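Local coordinates for G-protein interacting protein 1 (Dictyostelium discoideum, PDB 5Z39) that probably binds G-protein beta/gamma subunits as part of a longer protein, and in this TNFAIP8-like helical domain holds phospholipid in its core, at residues Arg67-Gly72 against Asn159-Ile164. Residues are numbered along the deposited sequence; the frame is centred on the assembly and turned at random.
Sequences RALRDG and NKYTQI. With PEF (di-palmitoyl-3-sn-phosphatidylethanolamine), chain B.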
loop_
_atom_site.group_PDB
_atom_site.type_symbol
_atom_site.label_atom_id
_atom_site.label_comp_id
_atom_site.label_asym_id
_atom_site.label_seq_id
_atom_site.Cartn_x
_atom_site.Cartn_y
_atom_site.Cartn_z
ATOM N N ARG A 67 -2.677 -8.084 8.910
ATOM C CA ARG A 67 -2.972 -7.317 10.117
ATOM C C ARG A 67 -2.252 -5.975 10.109
ATOM O O ARG A 67 -2.838 -4.938 10.442
ATOM C CB ARG A 67 -2.589 -8.116 11.362
ATOM C CG ARG A 67 -3.687 -9.039 11.869
ATOM C CD ARG A 67 -4.468 -8.408 13.017
ATOM N NE ARG A 67 -4.928 -7.060 12.692
ATOM C CZ ARG A 67 -6.198 -6.731 12.474
ATOM N NH1 ARG A 67 -6.512 -5.478 12.181
ATOM N NH2 ARG A 67 -7.151 -7.653 12.529
ATOM N N ALA A 68 -0.968 -5.984 9.749
ATOM C CA ALA A 68 -0.207 -4.740 9.712
ATOM C C ALA A 68 -0.772 -3.785 8.674
ATOM O O ALA A 68 -0.865 -2.578 8.921
ATOM C CB ALA A 68 1.268 -5.027 9.433
ATOM N N LEU A 69 -1.169 -4.310 7.510
ATOM C CA LEU A 69 -1.783 -3.468 6.487
ATOM C C LEU A 69 -3.077 -2.844 6.990
ATOM O O LEU A 69 -3.322 -1.648 6.781
ATOM C CB LEU A 69 -2.041 -4.279 5.217
ATOM C CG LEU A 69 -0.844 -4.549 4.305
ATOM C CD1 LEU A 69 -1.223 -5.545 3.220
ATOM C CD2 LEU A 69 -0.337 -3.247 3.698
ATOM N N ARG A 70 -3.918 -3.633 7.664
ATOM C CA ARG A 70 -5.167 -3.093 8.195
ATOM C C ARG A 70 -4.911 -2.033 9.259
ATOM O O ARG A 70 -5.617 -1.019 9.311
ATOM C CB ARG A 70 -6.030 -4.222 8.755
ATOM C CG ARG A 70 -6.544 -5.168 7.686
ATOM C CD ARG A 70 -7.267 -6.359 8.284
ATOM N NE ARG A 70 -7.475 -7.398 7.282
ATOM C CZ ARG A 70 -8.568 -7.506 6.536
ATOM N NH1 ARG A 70 -9.560 -6.640 6.682
ATOM N NH2 ARG A 70 -8.667 -8.484 5.644
ATOM N N ASP A 71 -3.905 -2.244 10.113
ATOM C CA ASP A 71 -3.608 -1.257 11.148
ATOM C C ASP A 71 -3.083 0.039 10.542
ATOM O O ASP A 71 -3.465 1.135 10.976
ATOM C CB ASP A 71 -2.604 -1.830 12.148
ATOM C CG ASP A 71 -2.473 -0.973 13.393
ATOM O OD1 ASP A 71 -3.487 -0.791 14.100
ATOM O OD2 ASP A 71 -1.357 -0.480 13.667
ATOM N N GLY A 72 -2.210 -0.065 9.538
ATOM C CA GLY A 72 -1.734 1.133 8.865
ATOM C C GLY A 72 -2.847 1.872 8.148
ATOM O O GLY A 72 -2.889 3.107 8.150
ATOM N N ASN A 159 -10.525 1.622 3.321
ATOM C CA ASN A 159 -11.568 1.253 4.273
ATOM C C ASN A 159 -12.221 -0.068 3.889
ATOM O O ASN A 159 -12.397 -0.953 4.735
ATOM C CB ASN A 159 -12.614 2.363 4.368
ATOM C CG ASN A 159 -12.067 3.623 5.002
ATOM O OD1 ASN A 159 -11.027 3.596 5.659
ATOM N ND2 ASN A 159 -12.763 4.738 4.808
ATOM N N LYS A 160 -12.587 -0.223 2.617
ATOM C CA LYS A 160 -13.269 -1.437 2.192
ATOM C C LYS A 160 -12.339 -2.640 2.120
ATOM O O LYS A 160 -12.828 -3.770 2.026
ATOM C CB LYS A 160 -13.958 -1.214 0.845
ATOM C CG LYS A 160 -13.016 -1.013 -0.320
ATOM C CD LYS A 160 -13.715 -0.291 -1.459
ATOM C CE LYS A 160 -15.027 -0.961 -1.830
ATOM N NZ LYS A 160 -15.823 -0.126 -2.772
ATOM N N TYR A 161 -11.021 -2.436 2.161
ATOM C CA TYR A 161 -10.125 -3.572 2.348
ATOM C C TYR A 161 -10.166 -4.057 3.790
ATOM O O TYR A 161 -10.099 -5.265 4.049
ATOM C CB TYR A 161 -8.694 -3.209 1.952
ATOM C CG TYR A 161 -7.710 -4.332 2.211
ATOM C CD1 TYR A 161 -7.559 -5.371 1.302
ATOM C CD2 TYR A 161 -6.946 -4.360 3.373
ATOM C CE1 TYR A 161 -6.668 -6.402 1.537
ATOM C CE2 TYR A 161 -6.055 -5.389 3.617
ATOM C CZ TYR A 161 -5.920 -6.406 2.694
ATOM O OH TYR A 161 -5.034 -7.430 2.929
ATOM N N THR A 162 -10.274 -3.126 4.741
ATOM C CA THR A 162 -10.403 -3.484 6.147
ATOM C C THR A 162 -11.737 -4.145 6.461
ATOM O O THR A 162 -11.905 -4.666 7.569
ATOM C CB THR A 162 -10.218 -2.245 7.024
ATOM O OG1 THR A 162 -11.185 -1.250 6.664
ATOM C CG2 THR A 162 -8.820 -1.675 6.844
ATOM N N GLN A 163 -12.680 -4.140 5.520
ATOM C CA GLN A 163 -13.942 -4.847 5.688
ATOM C C GLN A 163 -13.882 -6.282 5.179
ATOM O O GLN A 163 -14.636 -7.134 5.662
ATOM C CB GLN A 163 -15.064 -4.096 4.969
ATOM C CG GLN A 163 -15.124 -2.615 5.293
ATOM C CD GLN A 163 -16.128 -1.875 4.433
ATOM O OE1 GLN A 163 -17.032 -2.480 3.857
ATOM N NE2 GLN A 163 -15.976 -0.559 4.342
ATOM N N ILE A 164 -13.007 -6.564 4.215
ATOM C CA ILE A 164 -12.806 -7.918 3.711
ATOM C C ILE A 164 -11.849 -8.654 4.638
ATOM O O ILE A 164 -10.628 -8.614 4.444
ATOM C CB ILE A 164 -12.263 -7.908 2.269
ATOM C CG1 ILE A 164 -13.104 -6.989 1.384
ATOM C CG2 ILE A 164 -12.231 -9.316 1.695
ATOM C CD1 ILE A 164 -12.572 -6.845 -0.024
HETATM C C2 PEF B . -8.059 -9.228 -1.374
HETATM C C1 PEF B . -8.967 -10.409 -1.722
HETATM N N PEF B . -6.883 -15.714 -0.758
HETATM C C3 PEF B . -7.325 -9.513 -0.070
HETATM C C4 PEF B . -8.435 -14.094 -1.714
HETATM C C5 PEF B . -7.825 -15.488 -1.834
HETATM C C10 PEF B . -6.662 -7.573 -2.370
HETATM C C11 PEF B . -5.202 -7.217 -2.524
HETATM C C12 PEF B . -4.955 -5.798 -2.022
HETATM C C13 PEF B . -3.462 -5.515 -1.878
HETATM C C14 PEF B . -3.212 -4.376 -0.895
HETATM C C15 PEF B . -2.699 -3.120 -1.591
HETATM C C16 PEF B . -1.205 -2.929 -1.354
HETATM C C17 PEF B . -0.779 -1.492 -1.640
HETATM C C18 PEF B . -1.196 -0.555 -0.511
HETATM C C19 PEF B . -0.945 0.902 -0.886
HETATM C C20 PEF B . -1.654 1.838 0.087
HETATM C C21 PEF B . -0.836 2.049 1.354
HETATM C C22 PEF B . -0.076 3.365 1.274
HETATM C C23 PEF B . -1.023 4.560 1.249
HETATM C C24 PEF B . -0.233 5.854 1.071
HETATM C C25 PEF B . -1.055 7.076 1.419
HETATM C C30 PEF B . -5.145 -10.635 -0.444
HETATM C C31 PEF B . -4.148 -11.086 0.595
HETATM C C32 PEF B . -2.801 -10.469 0.239
HETATM C C33 PEF B . -2.168 -9.794 1.450
HETATM C C34 PEF B . -1.280 -8.627 1.031
HETATM C C35 PEF B . -0.292 -9.018 -0.063
HETATM C C36 PEF B . 1.130 -8.610 0.314
HETATM C C37 PEF B . 1.831 -7.887 -0.832
HETATM C C38 PEF B . 1.286 -6.473 -0.994
HETATM C C39 PEF B . 1.845 -5.795 -2.242
HETATM C C40 PEF B . 3.178 -5.110 -1.967
HETATM C C41 PEF B . 3.053 -3.587 -1.986
HETATM C C42 PEF B . 2.380 -3.055 -0.725
HETATM C C43 PEF B . 2.749 -1.597 -0.464
HETATM C C44 PEF B . 2.126 -1.098 0.836
HETATM C C45 PEF B . 2.747 0.207 1.282
HETATM O O4 PEF B . -7.496 -6.693 -2.235
HETATM O O5 PEF B . -4.757 -10.205 -1.518
HETATM O O2 PEF B . -7.085 -8.969 -2.387
HETATM O O3 PEF B . -6.576 -10.719 -0.193
HETATM O O1P PEF B . -9.534 -12.367 -4.955
HETATM O O2P PEF B . -10.718 -12.450 -2.642
HETATM O O3P PEF B . -8.674 -10.982 -2.998
HETATM O O4P PEF B . -8.447 -13.516 -3.016
HETATM P P PEF B . -9.444 -12.329 -3.447
#
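R70 reaches from helix 63-81 across to residues 161-164, near the C-terminal end of the chain, and its guanidinium meets backbone carbonyls there. The side chain runs extended from CG to NE, which carries the charged group across the gap. NH2 points almost straight at the carbonyl of I164, with an N-H...O angle of 174°. The modelled distance of 2.3 Å from R70 NH2 to I164 O is too short to be taken literally at this resolution. NH1 adds a weak hydrogen bond to the same oxygen. R70 NH1 also lies 3.0 Å from the O of Y161, and the O of T162 sits at the guanidinium edge, in its plane. On the same arginine, NE forms a salt bridge with D66.

CE2 of Y161 lies over one face of the R70 guanidinium. The two planes are 23° apart, while the side chains as a whole cross at about a right angle. Y161 CE2 also meets R70 CG at 4.1 Å. CG of Y161 is anti to its backbone N (chi1 176°), which sends the ring between the arginine and the lipid. There the ring edge meets the glycerol and ester end of the phosphatidylethanolamine, with Y161 CE1 3.6 Å from C3. The ring OH makes a weak hydrogen bond with D66, the residue that pairs with R70 NE. L69 CD1 lines an acyl chain of the same lipid, 3.8 Å from C34. T162 packs its CG2 against the backbone of R70. Replacing Y161 with an alanine would probably open a gap between lipid and arginine and cost D66 its weak bond to the ring hydroxyl.

The buried positive charge of R70 is probably balanced by D66 and by the carbonyl oxygens around it, while Y161 separates it from the lipid.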